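Glutamate receptor IIB (Drosophila melanogaster, PDB 4WXJ) binds the neurotransmitter glutamate through this extracellular ligand-binding domain of a receptor that probably works as a glutamate-gated, kainate-type cation channel at the fly neuromuscular junction. Local coordinates at residues D45-L50 / A90-C95; D108-F113 / S238-G243; F172-F177 / V185-L190; H132-V135 / K139-F142. All coordinates share one frame; numbering follows the deposited sequence.

The four contacts fall into two pairs on opposite sides of the chain's centre, as expected for the two lobes of a glutamate-receptor ligand-binding domain, with glutamate bound between them. Contacts 1 and 2, with centres 11 Å apart, share one hydrophobic core: Leu46 CD2 lies 3.8 Å from Phe113 CG. Contacts 3 and 4, centres 13 Å apart, meet through Phe172 and Phe142 and through a probable hydrogen bond from Gln141 NE2 to Lys173 O at 3.0 Å. Between the pairs the centres are 32 to 38 Å apart. The side chain of Ile94 in contact 1 is about 11 Å from the bound glutamate. The side chain of Phe177 in contact 3 is about 9 Å from the bound glutamate.

Contact 1 (D45-L50 / A90-C95); sequences DLIYML and AQIGIC
Ile47 and Ile94 meet tip to tip where helix 42-54 packs against strand 92-93, an edge strand of the three-stranded parallel sheet in one lobe of this periplasmic-binding-protein-like domain. The helix and the strand are held apart by their side chains: the nearest CA atoms, those of Ile47 and Ile94, are 8.7 Å from each other, and the contact is purely apolar. Ile94 is the one to follow outward. Its CB carries two branches, and CG2, set between the backbone N and the carbonyl carbon, turns to Ile47, lying 4.0 Å from Ile47 CD1 and nearly as near to Ile47 CG1. The other branch runs through CG1, anti to the backbone N (chi1 -176°), and with chi2 also extended it carries CD1 straight out toward the helix. There CD1 touches two side chains from successive helix positions. Ile47 CD1 is its closer neighbour at 3.9 Å, while Leu46 comes across at a slant and offers only its CD2 methyl. The touching side chains are all buried, and the surroundings continue the same greasy layer: Leu46 also packs on Leu253 and Leu256 of helix 252-261 and on Leu247 of helix 237-250, while Ile94 touches Val13 of the neighbouring strand 10-15. Just past Ile94 the chain reaches Asp96, which binds glutamate. Ile92, two residues back from Ile94 and also pointing at the helix, adds a looser touch, its CG2 standing 4.3 Å from Ile47 CD1.

Contact 2 (D108-F113 / S238-G243); sequences DFTVPF and SNLSVG
Ser241 of helix 237-250 takes the one hydrogen bond between the segments: Val111 N donates to Ser241 OG over 3.1 Å, at an N-H...O angle of 162°. The same hydroxyl also bonds to Arg237 O, one turn earlier in its own helix, which fixes where OG sits as it receives the strand's N-H. On the strand side, Thr110 OG1 bonds to Val111 O at 2.9 Å, the donor tilted 34° from the carbonyl plane, and is bonded to Ile228 N as well. Van der Waals contact does the rest. Thr110 CB rests 3.4 Å from Ser241 OG, and with CG2 anti to the carbonyl carbon its methyl reaches Leu240 CB at 3.8 Å, the two side chains crossing at an angle. Val111 leans over Ser241 from the other end, its CG2 lying 3.7 Å from Ser241 CB. Replacing Thr110 with an alanine would probably leave Ile228 N without this acceptor and open a small gap beside Leu240. Packing of this helix against the start of strand 108-123, whose partner here is strand 214-230, belongs to the lobe of a glutamate-receptor ligand-binding domain that also holds contact 1.

Contact 3 (F172-F177 / V185-L190); sequences FKPDAF and VDRVKL
Arg187 bridges a wide gap to the irregular segment 172-177, since even the nearest CA atoms, of Ala176 and Arg187, are 10.0 Å apart, and the segment follows a cis peptide bond before Pro174 with an Asx turn, Phe177 N bonding to Asp175 OD1. From helix 181-191 the arginine runs fully stretched, CG anti to the backbone N (chi1 -173°), and ends on the Asp175 carbonyl. NH1 bonds to Asp175 O at 2.7 Å, in the carbonyl plane and 14° out of the guanidinium plane; NH2 adds a weak bond to the same oxygen at 3.2 Å. A water joins Pro174 O to NH2, weakly on the arginine side, while Pro174 CG lies 4.0 Å from NH2. The other carboxylate oxygen, Asp175 OD2, turns to a salt bridge with Arg146, and Tyr195 makes a cation-pi contact with Arg187. A leucine at Arg187 would probably leave the Asp175 carbonyl without its two N-H donors and the segment freer to shift. The arrangement is a surface tie between a helix and the connection preceding it, in the lobe of the glutamate-receptor ligand-binding domain that supplies Thr150 to the bound glutamate.

Contact 4 (H132-V135 / K139-F142); sequences HDLV and KVQF
Leu134 lies over one face of the Phe142 ring where the short helix 131-135 turns back, through the five residues 136-140, into the strand 141-143 that edges the mixed sheet of this ligand-binding-domain lobe. This is the tight part of the contact. A CH-pi interaction brings Leu134 CG to 4.0 Å from the ring centroid, 29° off the normal, and CG comes to 3.5 Å from Phe142 CD1. The two side chains run past each other in opposite directions, with the Leu134 CD2 methyl over the same ring but offset toward its rim. Two torsions make the meeting possible: Leu134 CG is anti to its N (chi1 -179°), bringing its branches round to the strand, and Phe142 CG stands between its N and its carbonyl carbon (chi1 51°), which swings the ring in against Leu134 and Val135 at the C-terminal end of the helix. The backbone shares in it, for Leu134 O is 3.4 Å from Phe142 CE1, and this oxygen is bonded to Gln137 NE2 in the intervening turn. Farther out the packing is looser. Val140, still buried, meets Leu134 CD1 through its carbonyl O, at 4.1 Å, and through CG1, at 4.3 Å. The solvent side begins at Lys139 just before it, exposed and poorly ordered, while Gln141 heads away from the helix. On the buried side Phe142 makes an edge-to-face ring contact with Phe172 and packs on Met169 of helix 160-171. Val135 also slants across to the far end of the ring, its CG1 standing 4.2 Å from Phe142 CZ.

Contact 1 (D45-L50 / A90-C95)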
loop_
_atom_site.group_PDB
_atom_site.type_symbol
_atom_site.label_atom_id
_atom_site.label_comp_id
_atom_site.label_asym_id
_atom_site.label_seq_id
_atom_site.Cartn_x
_atom_site.Cartn_y
_atom_site.Cartn_z
ATOM N N ASP A 45 1.840 -5.557 -14.652
ATOM C CA ASP A 45 1.552 -6.906 -15.128
ATOM C C ASP A 45 0.084 -7.281 -14.925
ATOM O O ASP A 45 -0.530 -7.887 -15.803
ATOM C CB ASP A 45 2.439 -7.930 -14.413
ATOM C CG ASP A 45 3.897 -7.842 -14.829
ATOM O OD1 ASP A 45 4.205 -7.141 -15.817
ATOM O OD2 ASP A 45 4.735 -8.491 -14.167
ATOM N N LEU A 46 -0.476 -6.921 -13.773
ATOM C CA LEU A 46 -1.836 -7.333 -13.434
ATOM C C LEU A 46 -2.871 -6.641 -14.321
ATOM O O LEU A 46 -3.891 -7.235 -14.668
ATOM C CB LEU A 46 -2.130 -7.053 -11.958
ATOM C CG LEU A 46 -3.533 -7.431 -11.469
ATOM C CD1 LEU A 46 -3.848 -8.896 -11.752
ATOM C CD2 LEU A 46 -3.682 -7.134 -9.985
ATOM N N ILE A 47 -2.612 -5.390 -14.688
ATOM C CA ILE A 47 -3.516 -4.662 -15.575
ATOM C C ILE A 47 -3.430 -5.231 -16.990
ATOM O O ILE A 47 -4.443 -5.350 -17.678
ATOM C CB ILE A 47 -3.203 -3.149 -15.601
ATOM C CG1 ILE A 47 -3.514 -2.507 -14.244
ATOM C CG2 ILE A 47 -3.994 -2.445 -16.706
ATOM C CD1 ILE A 47 -4.986 -2.503 -13.854
ATOM N N TYR A 48 -2.220 -5.574 -17.422
ATOM C CA TYR A 48 -2.025 -6.233 -18.712
ATOM C C TYR A 48 -2.768 -7.563 -18.757
ATOM O O TYR A 48 -3.441 -7.876 -19.739
ATOM C CB TYR A 48 -0.537 -6.466 -18.992
ATOM C CG TYR A 48 0.141 -5.336 -19.734
ATOM C CD1 TYR A 48 -0.061 -5.156 -21.096
ATOM C CD2 TYR A 48 0.991 -4.457 -19.078
ATOM C CE1 TYR A 48 0.558 -4.126 -21.781
ATOM C CE2 TYR A 48 1.616 -3.425 -19.753
ATOM C CZ TYR A 48 1.396 -3.264 -21.105
ATOM O OH TYR A 48 2.016 -2.239 -21.781
ATOM N N MET A 49 -2.636 -8.344 -17.689
ATOM C CA MET A 49 -3.301 -9.639 -17.594
ATOM C C MET A 49 -4.817 -9.475 -17.595
ATOM O O MET A 49 -5.533 -10.246 -18.236
ATOM C CB MET A 49 -2.850 -10.379 -16.332
ATOM C CG MET A 49 -1.391 -10.805 -16.352
ATOM S SD MET A 49 -0.703 -11.075 -14.705
ATOM C CE MET A 49 -1.563 -12.566 -14.216
ATOM N N LEU A 50 -5.301 -8.469 -16.872
ATOM C CA LEU A 50 -6.732 -8.196 -16.802
ATOM C C LEU A 50 -7.245 -7.610 -18.110
ATOM O O LEU A 50 -8.378 -7.872 -18.515
ATOM C CB LEU A 50 -7.041 -7.240 -15.648
ATOM C CG LEU A 50 -6.999 -7.836 -14.241
ATOM C CD1 LEU A 50 -7.081 -6.735 -13.193
ATOM C CD2 LEU A 50 -8.130 -8.833 -14.049
ATOM N N ALA A 90 -10.201 9.261 -13.779
ATOM C CA ALA A 90 -9.719 7.909 -14.018
ATOM C C ALA A 90 -10.843 6.918 -13.752
ATOM O O ALA A 90 -11.727 7.178 -12.935
ATOM C CB ALA A 90 -8.516 7.605 -13.143
ATOM N N GLN A 91 -10.805 5.789 -14.452
ATOM C CA GLN A 91 -11.834 4.762 -14.326
ATOM C C GLN A 91 -11.348 3.605 -13.453
ATOM O O GLN A 91 -12.149 2.839 -12.916
ATOM C CB GLN A 91 -12.241 4.244 -15.708
ATOM C CG GLN A 91 -12.931 5.280 -16.588
ATOM C CD GLN A 91 -11.991 6.371 -17.069
ATOM O OE1 GLN A 91 -10.906 6.091 -17.583
ATOM N NE2 GLN A 91 -12.399 7.624 -16.898
ATOM N N ILE A 92 -10.029 3.490 -13.322
ATOM C CA ILE A 92 -9.414 2.412 -12.556
ATOM C C ILE A 92 -8.252 2.955 -11.726
ATOM O O ILE A 92 -7.415 3.701 -12.231
ATOM C CB ILE A 92 -8.918 1.280 -13.489
ATOM C CG1 ILE A 92 -10.116 0.556 -14.114
ATOM C CG2 ILE A 92 -8.044 0.289 -12.724
ATOM C CD1 ILE A 92 -9.751 -0.460 -15.181
ATOM N N GLY A 93 -8.220 2.578 -10.449
ATOM C CA GLY A 93 -7.143 2.956 -9.548
ATOM C C GLY A 93 -6.488 1.720 -8.961
ATOM O O GLY A 93 -7.178 0.837 -8.451
ATOM N N ILE A 94 -5.161 1.644 -9.034
ATOM C CA ILE A 94 -4.454 0.444 -8.592
ATOM C C ILE A 94 -3.033 0.704 -8.092
ATOM O O ILE A 94 -2.314 1.559 -8.613
ATOM C CB ILE A 94 -4.383 -0.605 -9.727
ATOM C CG1 ILE A 94 -3.717 -1.893 -9.224
ATOM C CG2 ILE A 94 -3.641 -0.038 -10.937
ATOM C CD1 ILE A 94 -3.816 -3.060 -10.188
ATOM N N CYS A 95 -2.668 -0.062 -7.066
ATOM C CA CYS A 95 -1.318 -0.161 -6.511
ATOM C C CYS A 95 -1.473 -1.045 -5.280
ATOM O O CYS A 95 -2.388 -1.866 -5.230
ATOM C CB CYS A 95 -0.722 1.201 -6.144
ATOM S SG CYS A 95 -1.650 2.114 -4.893
#

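Contact 2 (D108-F113 / S238-G243)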
loop_
_atom_site.group_PDB
_atom_site.type_symbol
_atom_site.label_atom_id
_atom_site.label_comp_id
_atom_site.label_asym_id
_atom_site.label_seq_id
_atom_site.Cartn_x
_atom_site.Cartn_y
_atom_site.Cartn_z
ATOM N N ASP A 108 -15.832 2.613 -5.207
ATOM C CA ASP A 108 -16.075 1.177 -5.137
ATOM C C ASP A 108 -14.756 0.418 -5.216
ATOM O O ASP A 108 -13.722 0.988 -5.561
ATOM C CB ASP A 108 -17.010 0.733 -6.264
ATOM C CG ASP A 108 -18.083 -0.229 -5.791
ATOM O OD1 ASP A 108 -17.764 -1.144 -5.002
ATOM O OD2 ASP A 108 -19.248 -0.066 -6.205
ATOM N N PHE A 109 -14.803 -0.870 -4.891
ATOM C CA PHE A 109 -13.639 -1.741 -5.006
ATOM C C PHE A 109 -14.016 -3.057 -5.665
ATOM O O PHE A 109 -15.142 -3.535 -5.529
ATOM C CB PHE A 109 -13.023 -2.017 -3.633
ATOM C CG PHE A 109 -12.046 -0.971 -3.180
ATOM C CD1 PHE A 109 -12.464 0.107 -2.416
ATOM C CD2 PHE A 109 -10.707 -1.070 -3.512
ATOM C CE1 PHE A 109 -11.563 1.068 -1.996
ATOM C CE2 PHE A 109 -9.802 -0.113 -3.094
ATOM C CZ PHE A 109 -10.231 0.957 -2.336
ATOM N N THR A 110 -13.065 -3.636 -6.384
ATOM C CA THR A 110 -13.221 -4.987 -6.895
ATOM C C THR A 110 -13.031 -5.957 -5.743
ATOM O O THR A 110 -12.730 -5.545 -4.620
ATOM C CB THR A 110 -12.203 -5.309 -8.004
ATOM O OG1 THR A 110 -10.876 -5.279 -7.462
ATOM C CG2 THR A 110 -12.308 -4.305 -9.141
ATOM N N VAL A 111 -13.209 -7.243 -6.013
ATOM C CA VAL A 111 -12.759 -8.263 -5.079
ATOM C C VAL A 111 -11.261 -8.066 -4.888
ATOM O O VAL A 111 -10.581 -7.603 -5.803
ATOM C CB VAL A 111 -13.037 -9.691 -5.580
ATOM C CG1 VAL A 111 -14.527 -9.960 -5.628
ATOM C CG2 VAL A 111 -12.403 -9.914 -6.949
ATOM N N PRO A 112 -10.736 -8.407 -3.703
ATOM C CA PRO A 112 -9.297 -8.185 -3.524
ATOM C C PRO A 112 -8.434 -9.079 -4.408
ATOM O O PRO A 112 -8.849 -10.192 -4.732
ATOM C CB PRO A 112 -9.069 -8.523 -2.047
ATOM C CG PRO A 112 -10.414 -8.438 -1.407
ATOM C CD PRO A 112 -11.384 -8.862 -2.462
ATOM N N PHE A 113 -7.254 -8.592 -4.789
ATOM C CA PHE A 113 -6.292 -9.404 -5.532
ATOM C C PHE A 113 -5.113 -9.812 -4.652
ATOM O O PHE A 113 -4.233 -10.552 -5.087
ATOM C CB PHE A 113 -5.791 -8.657 -6.777
ATOM C CG PHE A 113 -5.096 -7.354 -6.483
ATOM C CD1 PHE A 113 -3.747 -7.324 -6.167
ATOM C CD2 PHE A 113 -5.788 -6.155 -6.554
ATOM C CE1 PHE A 113 -3.107 -6.126 -5.910
ATOM C CE2 PHE A 113 -5.154 -4.955 -6.298
ATOM C CZ PHE A 113 -3.812 -4.939 -5.975
ATOM N N SER A 238 -17.761 -5.679 -11.876
ATOM C CA SER A 238 -17.924 -7.129 -11.879
ATOM C C SER A 238 -17.019 -7.775 -12.917
ATOM O O SER A 238 -16.446 -8.838 -12.681
ATOM C CB SER A 238 -19.381 -7.504 -12.154
ATOM O OG SER A 238 -20.235 -7.018 -11.133
ATOM N N ASN A 239 -16.900 -7.128 -14.070
ATOM C CA ASN A 239 -16.039 -7.622 -15.134
ATOM C C ASN A 239 -14.589 -7.720 -14.662
ATOM O O ASN A 239 -13.896 -8.691 -14.961
ATOM C CB ASN A 239 -16.151 -6.718 -16.363
ATOM C CG ASN A 239 -15.205 -7.119 -17.477
ATOM O OD1 ASN A 239 -14.593 -6.266 -18.118
ATOM N ND2 ASN A 239 -15.077 -8.422 -17.712
ATOM N N LEU A 240 -14.141 -6.722 -13.909
ATOM C CA LEU A 240 -12.792 -6.740 -13.350
ATOM C C LEU A 240 -12.654 -7.803 -12.260
ATOM O O LEU A 240 -11.632 -8.485 -12.173
ATOM C CB LEU A 240 -12.427 -5.365 -12.785
ATOM C CG LEU A 240 -12.045 -4.278 -13.794
ATOM C CD1 LEU A 240 -11.937 -2.927 -13.105
ATOM C CD2 LEU A 240 -10.735 -4.615 -14.492
ATOM N N SER A 241 -13.687 -7.943 -11.433
ATOM C CA SER A 241 -13.649 -8.881 -10.315
ATOM C C SER A 241 -13.598 -10.333 -10.786
ATOM O O SER A 241 -12.842 -11.140 -10.243
ATOM C CB SER A 241 -14.860 -8.674 -9.407
ATOM O OG SER A 241 -14.772 -7.441 -8.717
ATOM N N VAL A 242 -14.406 -10.664 -11.788
ATOM C CA VAL A 242 -14.423 -12.017 -12.335
ATOM C C VAL A 242 -13.062 -12.342 -12.943
ATOM O O VAL A 242 -12.586 -13.474 -12.857
ATOM C CB VAL A 242 -15.534 -12.189 -13.395
ATOM C CG1 VAL A 242 -15.410 -13.532 -14.106
ATOM C CG2 VAL A 242 -16.907 -12.070 -12.745
ATOM N N GLY A 243 -12.440 -11.339 -13.553
ATOM C CA GLY A 243 -11.112 -11.488 -14.123
ATOM C C GLY A 243 -10.053 -11.778 -13.075
ATOM O O GLY A 243 -9.218 -12.667 -13.255
#

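Contact 3 (F172-F177 / V185-L190)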
loop_
_atom_site.group_PDB
_atom_site.type_symbol
_atom_site.label_atom_id
_atom_site.label_comp_id
_atom_site.label_asym_id
_atom_site.label_seq_id
_atom_site.Cartn_x
_atom_site.Cartn_y
_atom_site.Cartn_z
ATOM N N PHE A 172 5.157 11.704 19.564
ATOM C CA PHE A 172 6.590 11.679 19.284
ATOM C C PHE A 172 7.091 12.960 18.628
ATOM O O PHE A 172 6.414 13.551 17.785
ATOM C CB PHE A 172 6.942 10.490 18.381
ATOM C CG PHE A 172 6.939 9.159 19.083
ATOM C CD1 PHE A 172 7.453 9.025 20.363
ATOM C CD2 PHE A 172 6.429 8.036 18.453
ATOM C CE1 PHE A 172 7.453 7.798 21.002
ATOM C CE2 PHE A 172 6.424 6.806 19.088
ATOM C CZ PHE A 172 6.937 6.687 20.364
ATOM N N LYS A 173 8.285 13.373 19.043
ATOM C CA LYS A 173 9.016 14.466 18.412
ATOM C C LYS A 173 10.367 13.931 17.939
ATOM O O LYS A 173 11.095 13.329 18.729
ATOM C CB LYS A 173 9.226 15.630 19.385
ATOM C CG LYS A 173 7.949 16.281 19.895
ATOM C CD LYS A 173 8.266 17.574 20.634
ATOM C CE LYS A 173 7.014 18.251 21.167
ATOM N NZ LYS A 173 6.469 17.565 22.372
ATOM N N PRO A 174 10.715 14.140 16.655
ATOM C CA PRO A 174 9.973 14.853 15.608
ATOM C C PRO A 174 8.803 14.040 15.065
ATOM O O PRO A 174 8.493 12.979 15.609
ATOM C CB PRO A 174 11.034 15.077 14.528
ATOM C CG PRO A 174 11.939 13.908 14.667
ATOM C CD PRO A 174 11.987 13.599 16.143
ATOM N N ASP A 175 8.167 14.543 14.010
ATOM C CA ASP A 175 7.029 13.873 13.387
ATOM C C ASP A 175 7.341 12.406 13.114
ATOM O O ASP A 175 8.330 12.084 12.457
ATOM C CB ASP A 175 6.644 14.585 12.088
ATOM C CG ASP A 175 5.499 13.907 11.366
ATOM O OD1 ASP A 175 4.667 13.258 12.033
ATOM O OD2 ASP A 175 5.428 14.028 10.125
ATOM N N ALA A 176 6.495 11.521 13.631
ATOM C CA ALA A 176 6.725 10.087 13.515
ATOM C C ALA A 176 6.263 9.549 12.165
ATOM O O ALA A 176 6.651 8.452 11.766
ATOM C CB ALA A 176 6.021 9.349 14.645
ATOM N N PHE A 177 5.446 10.325 11.459
ATOM C CA PHE A 177 4.857 9.870 10.204
ATOM C C PHE A 177 5.728 10.200 8.991
ATOM O O PHE A 177 6.558 11.108 9.037
ATOM C CB PHE A 177 3.467 10.477 10.035
ATOM C CG PHE A 177 2.520 10.122 11.146
ATOM C CD1 PHE A 177 1.753 8.973 11.078
ATOM C CD2 PHE A 177 2.406 10.932 12.262
ATOM C CE1 PHE A 177 0.884 8.640 12.100
ATOM C CE2 PHE A 177 1.541 10.606 13.287
ATOM C CZ PHE A 177 0.777 9.458 13.206
ATOM N N VAL A 185 11.332 3.228 5.254
ATOM C CA VAL A 185 12.474 2.320 5.243
ATOM C C VAL A 185 13.793 3.082 5.372
ATOM O O VAL A 185 14.690 2.661 6.105
ATOM C CB VAL A 185 12.495 1.472 3.953
ATOM C CG1 VAL A 185 13.755 0.607 3.881
ATOM C CG2 VAL A 185 11.254 0.596 3.880
ATOM N N ASP A 186 13.910 4.194 4.651
ATOM C CA ASP A 186 15.104 5.031 4.733
ATOM C C ASP A 186 15.321 5.527 6.159
ATOM O O ASP A 186 16.453 5.622 6.625
ATOM C CB ASP A 186 15.002 6.230 3.784
ATOM C CG ASP A 186 15.006 5.827 2.320
ATOM O OD1 ASP A 186 15.287 4.647 2.016
ATOM O OD2 ASP A 186 14.729 6.700 1.470
ATOM N N ARG A 187 14.231 5.840 6.851
ATOM C CA ARG A 187 14.326 6.376 8.203
ATOM C C ARG A 187 14.768 5.310 9.208
ATOM O O ARG A 187 15.499 5.611 10.148
ATOM C CB ARG A 187 12.988 6.979 8.631
ATOM C CG ARG A 187 13.052 7.711 9.958
ATOM C CD ARG A 187 11.790 8.515 10.220
ATOM N NE ARG A 187 11.796 9.105 11.555
ATOM C CZ ARG A 187 10.810 9.843 12.054
ATOM N NH1 ARG A 187 9.726 10.092 11.329
ATOM N NH2 ARG A 187 10.909 10.334 13.282
ATOM N N VAL A 188 14.323 4.071 9.017
ATOM C CA VAL A 188 14.742 2.980 9.891
ATOM C C VAL A 188 16.236 2.714 9.719
ATOM O O VAL A 188 16.956 2.496 10.695
ATOM C CB VAL A 188 13.955 1.682 9.608
ATOM C CG1 VAL A 188 14.511 0.517 10.428
ATOM C CG2 VAL A 188 12.482 1.877 9.917
ATOM N N LYS A 189 16.693 2.731 8.471
ATOM C CA LYS A 189 18.099 2.498 8.165
ATOM C C LYS A 189 18.983 3.597 8.754
ATOM O O LYS A 189 19.986 3.315 9.408
ATOM C CB LYS A 189 18.301 2.405 6.647
ATOM C CG LYS A 189 17.736 1.127 6.039
ATOM C CD LYS A 189 17.338 1.297 4.578
ATOM C CE LYS A 189 18.541 1.363 3.655
ATOM N NZ LYS A 189 18.122 1.420 2.224
ATOM N N LEU A 190 18.595 4.849 8.532
ATOM C CA LEU A 190 19.371 5.991 9.005
ATOM C C LEU A 190 19.381 6.104 10.529
ATOM O O LEU A 190 20.311 6.663 11.108
ATOM C CB LEU A 190 18.820 7.286 8.403
ATOM C CG LEU A 190 18.994 7.468 6.893
ATOM C CD1 LEU A 190 18.129 8.617 6.395
ATOM C CD2 LEU A 190 20.454 7.709 6.544
HETATM O O HOH W 1 9.313 10.413 15.408
#

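Contact 4 (H132-V135 / K139-F142)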
loop_
_atom_site.group_PDB
_atom_site.type_symbol
_atom_site.label_atom_id
_atom_site.label_comp_id
_atom_site.label_asym_id
_atom_site.label_seq_id
_atom_site.Cartn_x
_atom_site.Cartn_y
_atom_site.Cartn_z
ATOM N N HIS A 132 3.266 -4.972 21.616
ATOM C CA HIS A 132 3.025 -4.594 23.007
ATOM C C HIS A 132 4.296 -4.037 23.635
ATOM O O HIS A 132 4.258 -3.050 24.366
ATOM C CB HIS A 132 2.522 -5.787 23.825
ATOM C CG HIS A 132 2.300 -5.472 25.273
ATOM N ND1 HIS A 132 2.526 -6.386 26.280
ATOM C CD2 HIS A 132 1.870 -4.342 25.884
ATOM C CE1 HIS A 132 2.248 -5.833 27.448
ATOM N NE2 HIS A 132 1.847 -4.592 27.235
ATOM N N ASP A 133 5.423 -4.678 23.347
ATOM C CA ASP A 133 6.706 -4.224 23.867
ATOM C C ASP A 133 7.082 -2.873 23.265
ATOM O O ASP A 133 7.596 -1.998 23.961
ATOM C CB ASP A 133 7.798 -5.257 23.579
ATOM C CG ASP A 133 7.539 -6.590 24.262
ATOM O OD1 ASP A 133 6.778 -6.619 25.253
ATOM O OD2 ASP A 133 8.100 -7.609 23.806
ATOM N N LEU A 134 6.816 -2.706 21.972
ATOM C CA LEU A 134 7.146 -1.468 21.270
ATOM C C LEU A 134 6.389 -0.272 21.847
ATOM O O LEU A 134 6.967 0.796 22.056
ATOM C CB LEU A 134 6.842 -1.610 19.775
ATOM C CG LEU A 134 7.147 -0.398 18.890
ATOM C CD1 LEU A 134 8.623 -0.026 18.946
ATOM C CD2 LEU A 134 6.718 -0.667 17.456
ATOM N N VAL A 135 5.099 -0.452 22.110
ATOM C CA VAL A 135 4.270 0.638 22.614
ATOM C C VAL A 135 4.532 0.924 24.090
ATOM O O VAL A 135 4.284 2.032 24.564
ATOM C CB VAL A 135 2.759 0.341 22.428
ATOM C CG1 VAL A 135 2.433 0.130 20.961
ATOM C CG2 VAL A 135 2.330 -0.875 23.246
ATOM N N LYS A 139 12.046 4.603 24.103
ATOM C CA LYS A 139 13.418 4.777 23.637
ATOM C C LYS A 139 13.460 4.655 22.116
ATOM O O LYS A 139 14.148 5.421 21.440
ATOM C CB LYS A 139 14.346 3.750 24.290
ATOM C CG LYS A 139 15.640 3.504 23.524
ATOM C CD LYS A 139 16.669 2.779 24.377
ATOM C CE LYS A 139 17.500 1.812 23.546
ATOM N NZ LYS A 139 18.073 2.449 22.327
ATOM N N VAL A 140 12.713 3.688 21.591
ATOM C CA VAL A 140 12.562 3.508 20.152
ATOM C C VAL A 140 11.233 4.100 19.694
ATOM O O VAL A 140 10.169 3.588 20.037
ATOM C CB VAL A 140 12.620 2.018 19.760
ATOM C CG1 VAL A 140 12.404 1.842 18.257
ATOM C CG2 VAL A 140 13.947 1.409 20.186
ATOM N N GLN A 141 11.299 5.178 18.921
ATOM C CA GLN A 141 10.097 5.791 18.372
ATOM C C GLN A 141 9.596 4.965 17.192
ATOM O O GLN A 141 10.316 4.110 16.678
ATOM C CB GLN A 141 10.369 7.234 17.941
ATOM C CG GLN A 141 10.746 8.162 19.087
ATOM C CD GLN A 141 10.859 9.611 18.653
ATOM O OE1 GLN A 141 11.145 9.902 17.489
ATOM N NE2 GLN A 141 10.627 10.528 19.586
ATOM N N PHE A 142 8.361 5.216 16.770
ATOM C CA PHE A 142 7.781 4.475 15.655
ATOM C C PHE A 142 6.648 5.249 14.994
ATOM O O PHE A 142 6.044 6.129 15.609
ATOM C CB PHE A 142 7.278 3.110 16.126
ATOM C CG PHE A 142 6.386 3.174 17.334
ATOM C CD1 PHE A 142 6.922 3.121 18.609
ATOM C CD2 PHE A 142 5.013 3.281 17.194
ATOM C CE1 PHE A 142 6.106 3.180 19.721
ATOM C CE2 PHE A 142 4.191 3.339 18.305
ATOM C CZ PHE A 142 4.739 3.288 19.569
#